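Local coordinates for protein DNA polymerase III, beta subunit (Thermotoga maritima, PDB 1VPK) that probably tethers DNA polymerase III and other proteins to DNA for processive replication, as a ring-shaped, head-to-tail homodimeric sliding clamp that encircles the duplex, at residues A[324-329]-A[349-354]; A[358-363]-A[370-375]. All blocks are in the same frame, centred on the assembly; numbering follows the deposited sequence.

Contact 1 of 2, residues A[324-329]-A[349-354]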
# COMPACT_ATOMS: atom_id res chain seq x y z
N GLU A 324 1.92 17.93 38.62
CA GLU A 324 2.38 16.74 39.30
C GLU A 324 3.09 15.72 38.39
O GLU A 324 2.70 15.53 37.24
CB GLU A 324 1.14 16.06 39.90
CG GLU A 324 0.53 16.81 41.06
CD GLU A 324 1.46 16.75 42.25
OE1 GLU A 324 1.55 15.66 42.88
OE2 GLU A 324 2.13 17.78 42.54
N ASP A 325 4.11 15.04 38.92
CA ASP A 325 4.66 13.87 38.25
C ASP A 325 3.57 12.81 38.20
O ASP A 325 2.73 12.78 39.08
CB ASP A 325 5.87 13.29 38.99
CG ASP A 325 7.06 14.24 39.02
OD1 ASP A 325 7.08 15.28 38.28
OD2 ASP A 325 8.00 13.93 39.79
N LEU A 326 3.58 11.99 37.16
CA LEU A 326 2.51 11.03 36.90
C LEU A 326 3.04 9.84 36.14
O LEU A 326 3.89 10.00 35.28
CB LEU A 326 1.42 11.70 36.07
CG LEU A 326 0.23 10.87 35.60
CD1 LEU A 326 -0.53 10.29 36.78
CD2 LEU A 326 -0.64 11.77 34.75
N VAL A 327 2.60 8.64 36.52
CA VAL A 327 2.80 7.43 35.76
C VAL A 327 1.39 7.00 35.26
O VAL A 327 0.43 6.93 36.05
CB VAL A 327 3.47 6.36 36.61
CG1 VAL A 327 3.59 5.02 35.82
CG2 VAL A 327 4.81 6.86 37.11
N ILE A 328 1.25 6.81 33.95
CA ILE A 328 -0.06 6.58 33.31
C ILE A 328 0.11 5.81 31.97
O ILE A 328 1.03 6.08 31.25
CB ILE A 328 -0.84 7.91 33.09
CG1 ILE A 328 -2.24 7.64 32.55
CG2 ILE A 328 -0.10 8.85 32.11
CD1 ILE A 328 -3.15 8.86 32.58
N ALA A 329 -0.75 4.84 31.68
CA ALA A 329 -0.59 3.98 30.47
C ALA A 329 -1.70 4.20 29.45
O ALA A 329 -2.90 4.39 29.81
CB ALA A 329 -0.56 2.46 30.87
N MET A 349 -0.48 17.68 26.27
CA MET A 349 -1.12 16.54 26.88
C MET A 349 -1.46 16.92 28.31
O MET A 349 -0.58 17.31 29.05
CB MET A 349 -0.18 15.38 26.93
CG MET A 349 0.31 14.92 25.56
SD MET A 349 1.21 13.39 25.69
CE MET A 349 0.04 12.10 25.76
N ASN A 350 -2.74 16.75 28.69
CA ASN A 350 -3.29 17.22 29.95
C ASN A 350 -3.88 16.02 30.69
O ASN A 350 -4.69 15.28 30.11
CB ASN A 350 -4.39 18.25 29.70
CG ASN A 350 -3.86 19.59 29.14
OD1 ASN A 350 -3.34 20.38 29.88
ND2 ASN A 350 -4.03 19.84 27.84
N PHE A 351 -3.50 15.84 31.96
CA PHE A 351 -3.84 14.66 32.73
C PHE A 351 -4.38 15.06 34.09
O PHE A 351 -4.06 16.15 34.63
CB PHE A 351 -2.60 13.82 33.00
CG PHE A 351 -1.76 13.49 31.78
CD1 PHE A 351 -0.76 14.32 31.38
CD2 PHE A 351 -1.94 12.31 31.07
CE1 PHE A 351 0.05 14.03 30.29
CE2 PHE A 351 -1.11 11.99 29.99
CZ PHE A 351 -0.12 12.88 29.61
N VAL A 352 -5.14 14.14 34.69
CA VAL A 352 -5.61 14.27 36.07
C VAL A 352 -4.90 13.19 36.88
O VAL A 352 -4.02 13.49 37.67
CB VAL A 352 -7.18 14.22 36.18
CG1 VAL A 352 -7.70 14.39 37.64
CG2 VAL A 352 -7.81 15.34 35.38
N ASP A 353 -5.23 11.93 36.61
CA ASP A 353 -4.86 10.75 37.40
C ASP A 353 -4.57 9.61 36.44
O ASP A 353 -4.93 9.68 35.27
CB ASP A 353 -6.06 10.23 38.22
CG ASP A 353 -6.43 11.11 39.32
OD1 ASP A 353 -5.52 11.83 39.83
OD2 ASP A 353 -7.61 11.10 39.68
N SER A 354 -3.98 8.54 36.96
CA SER A 354 -3.67 7.33 36.16
C SER A 354 -4.95 6.69 35.62
O SER A 354 -4.91 5.95 34.65
CB SER A 354 -2.87 6.32 37.01
OG SER A 354 -3.68 5.66 37.98
O HOH W 1 -2.83 4.25 33.66
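L326 and I328 reach from strand 326-330 to F351, the last residue of strand 346-351, and to the loop at 352-354 that follows it. The two strands belong to different antiparallel sheets of the C-terminal clamp domain, so this is a sheet-to-sheet contact closed by side chains and one water. The closest CA pair, I328 with S354 at 4.7 Å, lies on the loop and not on a strand pairing.

The apolar part centres on F351. L326 sends CD2 against the root of that side chain, 3.3 Å from F351 CB, a tight fit for two carbons, and from there it slants over toward CG. Two residues along, I328 CG2 comes obliquely to the same ring, 3.9 Å from F351 CE2 and on the same side of its plane as L326 CD2. L326 and I328 both point across because they are two apart on an extended strand, and V327 between them turns its side chain away. I296, on the neighbouring strand 292-296 of the same sheet as L326 and I328, also touches F351.

A second group of contacts sets methyls against loop backbone. L326 CD1, the other branch of the fork, lies 3.9 Å from S354 N. With CG1 anti to the backbone N (chi1 -174°) and the chain extended beyond it (chi2 168°), I328 carries CD1 to within 3.3 Å of D353 O. In the opposite sense, S354 CB of the loop packs against the strand carbonyl V327 O at 3.5 Å.

The polar part is water-mediated. A single water accepts from A329 N and donates to S354 O, at 2.9 Å from each of these two atoms.

Contact 2 of 2, residues A[358-363]-A[370-375]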
# COMPACT_ATOMS: atom_id res chain seq x y z
N CYS A 358 -7.05 11.50 29.22
CA CYS A 358 -6.07 12.51 28.85
C CYS A 358 -6.67 13.35 27.72
O CYS A 358 -7.25 12.80 26.77
CB CYS A 358 -4.79 11.81 28.36
SG CYS A 358 -3.62 12.84 27.59
N GLN A 359 -6.52 14.65 27.83
CA GLN A 359 -6.85 15.56 26.75
C GLN A 359 -5.59 15.94 26.01
O GLN A 359 -4.61 16.39 26.61
CB GLN A 359 -7.57 16.82 27.25
CG GLN A 359 -7.92 17.76 26.12
CD GLN A 359 -8.70 18.97 26.54
OE1 GLN A 359 -9.76 18.85 27.09
NE2 GLN A 359 -8.14 20.15 26.30
N ILE A 360 -5.60 15.74 24.70
CA ILE A 360 -4.58 16.21 23.81
C ILE A 360 -5.10 17.32 22.88
O ILE A 360 -6.19 17.22 22.23
CB ILE A 360 -3.99 15.06 22.98
CG1 ILE A 360 -3.40 13.99 23.91
CG2 ILE A 360 -2.92 15.61 22.03
CD1 ILE A 360 -3.05 12.72 23.22
N ASN A 361 -4.33 18.40 22.81
CA ASN A 361 -4.69 19.47 21.91
C ASN A 361 -3.49 20.12 21.25
O ASN A 361 -2.40 20.04 21.77
CB ASN A 361 -5.55 20.50 22.66
CG ASN A 361 -4.97 20.92 23.94
OD1 ASN A 361 -5.31 20.36 25.01
ND2 ASN A 361 -4.14 21.96 23.90
N PRO A 362 -3.70 20.80 20.12
CA PRO A 362 -2.63 21.63 19.56
C PRO A 362 -2.33 22.77 20.50
O PRO A 362 -3.23 23.23 21.18
CB PRO A 362 -3.20 22.17 18.28
CG PRO A 362 -4.55 21.83 18.25
CD PRO A 362 -4.94 20.94 19.37
N LEU A 363 -1.07 23.22 20.53
CA LEU A 363 -0.67 24.29 21.41
C LEU A 363 -1.23 25.57 20.89
O LEU A 363 -0.99 25.95 19.76
CB LEU A 363 0.87 24.38 21.51
CG LEU A 363 1.48 25.50 22.34
CD1 LEU A 363 1.09 25.26 23.83
CD2 LEU A 363 2.97 25.58 22.18
N TYR A 370 -8.84 16.33 21.56
CA TYR A 370 -8.87 14.87 21.52
C TYR A 370 -8.81 14.34 22.92
O TYR A 370 -8.10 14.87 23.71
CB TYR A 370 -7.69 14.32 20.68
CG TYR A 370 -7.78 14.88 19.30
CD1 TYR A 370 -8.56 14.27 18.34
CD2 TYR A 370 -7.13 16.08 18.96
CE1 TYR A 370 -8.69 14.83 17.03
CE2 TYR A 370 -7.24 16.63 17.67
CZ TYR A 370 -8.02 16.01 16.74
OH TYR A 370 -8.14 16.51 15.48
N ILE A 371 -9.53 13.26 23.19
CA ILE A 371 -9.53 12.58 24.49
C ILE A 371 -9.11 11.12 24.22
O ILE A 371 -9.58 10.51 23.22
CB ILE A 371 -10.95 12.59 25.16
CG1 ILE A 371 -11.48 14.03 25.33
CG2 ILE A 371 -10.93 11.80 26.48
CD1 ILE A 371 -10.79 14.80 26.37
N VAL A 372 -8.18 10.61 25.02
CA VAL A 372 -7.81 9.19 25.03
C VAL A 372 -7.94 8.67 26.47
O VAL A 372 -7.48 9.30 27.41
CB VAL A 372 -6.36 8.96 24.49
CG1 VAL A 372 -6.10 7.47 24.27
CG2 VAL A 372 -6.15 9.67 23.15
N MET A 373 -8.62 7.54 26.63
CA MET A 373 -8.81 6.92 27.93
C MET A 373 -7.56 6.10 28.20
O MET A 373 -7.00 5.53 27.26
CB MET A 373 -10.02 5.99 27.87
CG MET A 373 -11.33 6.68 27.45
SD MET A 373 -11.90 8.02 28.53
CE MET A 373 -11.77 7.15 30.12
N PRO A 374 -7.12 6.01 29.46
CA PRO A 374 -5.95 5.24 29.78
C PRO A 374 -6.24 3.77 29.93
O PRO A 374 -7.40 3.38 30.00
CB PRO A 374 -5.50 5.80 31.12
CG PRO A 374 -6.68 6.31 31.75
CD PRO A 374 -7.70 6.63 30.67
N ILE A 375 -5.18 2.97 30.01
CA ILE A 375 -5.31 1.54 30.24
C ILE A 375 -4.69 1.22 31.60
O ILE A 375 -3.89 1.99 32.14
CB ILE A 375 -4.71 0.68 29.09
CG1 ILE A 375 -3.21 0.89 28.93
CG2 ILE A 375 -5.37 0.99 27.74
CD1 ILE A 375 -2.65 0.06 27.80
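The Y370 ring has the carbonyl of I360 at its edge, with I360 O near the ring plane and 3.6 Å from Y370 CD2. V338 and H341 of helix 332-341 also touch the tyrosine, and its hydroxyl, Y370 OH, is hydrogen-bonded to the backbone O of K152. The amides of Q359 and N361 are linked: Q359 NE2 donates almost straight to N361 OD1, which lies in the Q359 amide plane, although the donor stands above the acceptor's carbonyl plane. N361 ND2 passes the chain on to P362 O at 3.1 Å.

The backbones form the ladder of a beta hairpin, strands 358-362 and 368-372. The axes of 358-362 and the short piece 370-372 approach to 4.7 Å, with 149° between their directions, a twisted antiparallel pair. C358 and V372 form one hydrogen-bonded pair, in which C358 N reaches V372 O at 2.9 Å in a nearly linear bond (179°). I360 and Y370 form the other, with I360 N at 2.8 Å from Y370 O and the return bond from Y370 N to I360 O. Q359 and I371 make the non-hydrogen-bonded pair between them, where CA-H...O contacts add to the ladder, I371 CA lying 3.2 Å from C358 O.

Side chains alternate. Q359 and I371 share one face; I371 CD1 folds across to within 3.9 Å of Q359 CB because chi1 and chi2 are both near -60°. C358, I360, Y370 and V372 share the other, where I360 CD1 meets V372 CG2 at 4.3 Å.

That face is covered by helix 332-341, with V338 on I360 and F334 on V372, while strand 346-351 flanks 358-362 and strand 187-194 of the central domain flanks 368-372, so the hairpin carries the nine-stranded sheet from the C-terminal domain into the central one.

Contact 2 is buried and regular, two neighbouring strands of one sheet joined by main-chain bonds; contact 1 lies further from the chain's centre, is only partly buried, and joins two sheets through apolar side chains and a water. Both involve the same nine-stranded sheet, since strand 346-351 of contact 1 pairs with strand 358-362 of contact 2: N350 N lies 2.8 Å from Q359 O, a probable hydrogen bond. The contacts also meet where strand 326-330 runs beside the tail of 370-375: A329 O is 2.7 Å from I375 N, again a probable hydrogen bond. F351 also touches C358, bringing contact 1's apolar cluster up to the hairpin's helix-covered face.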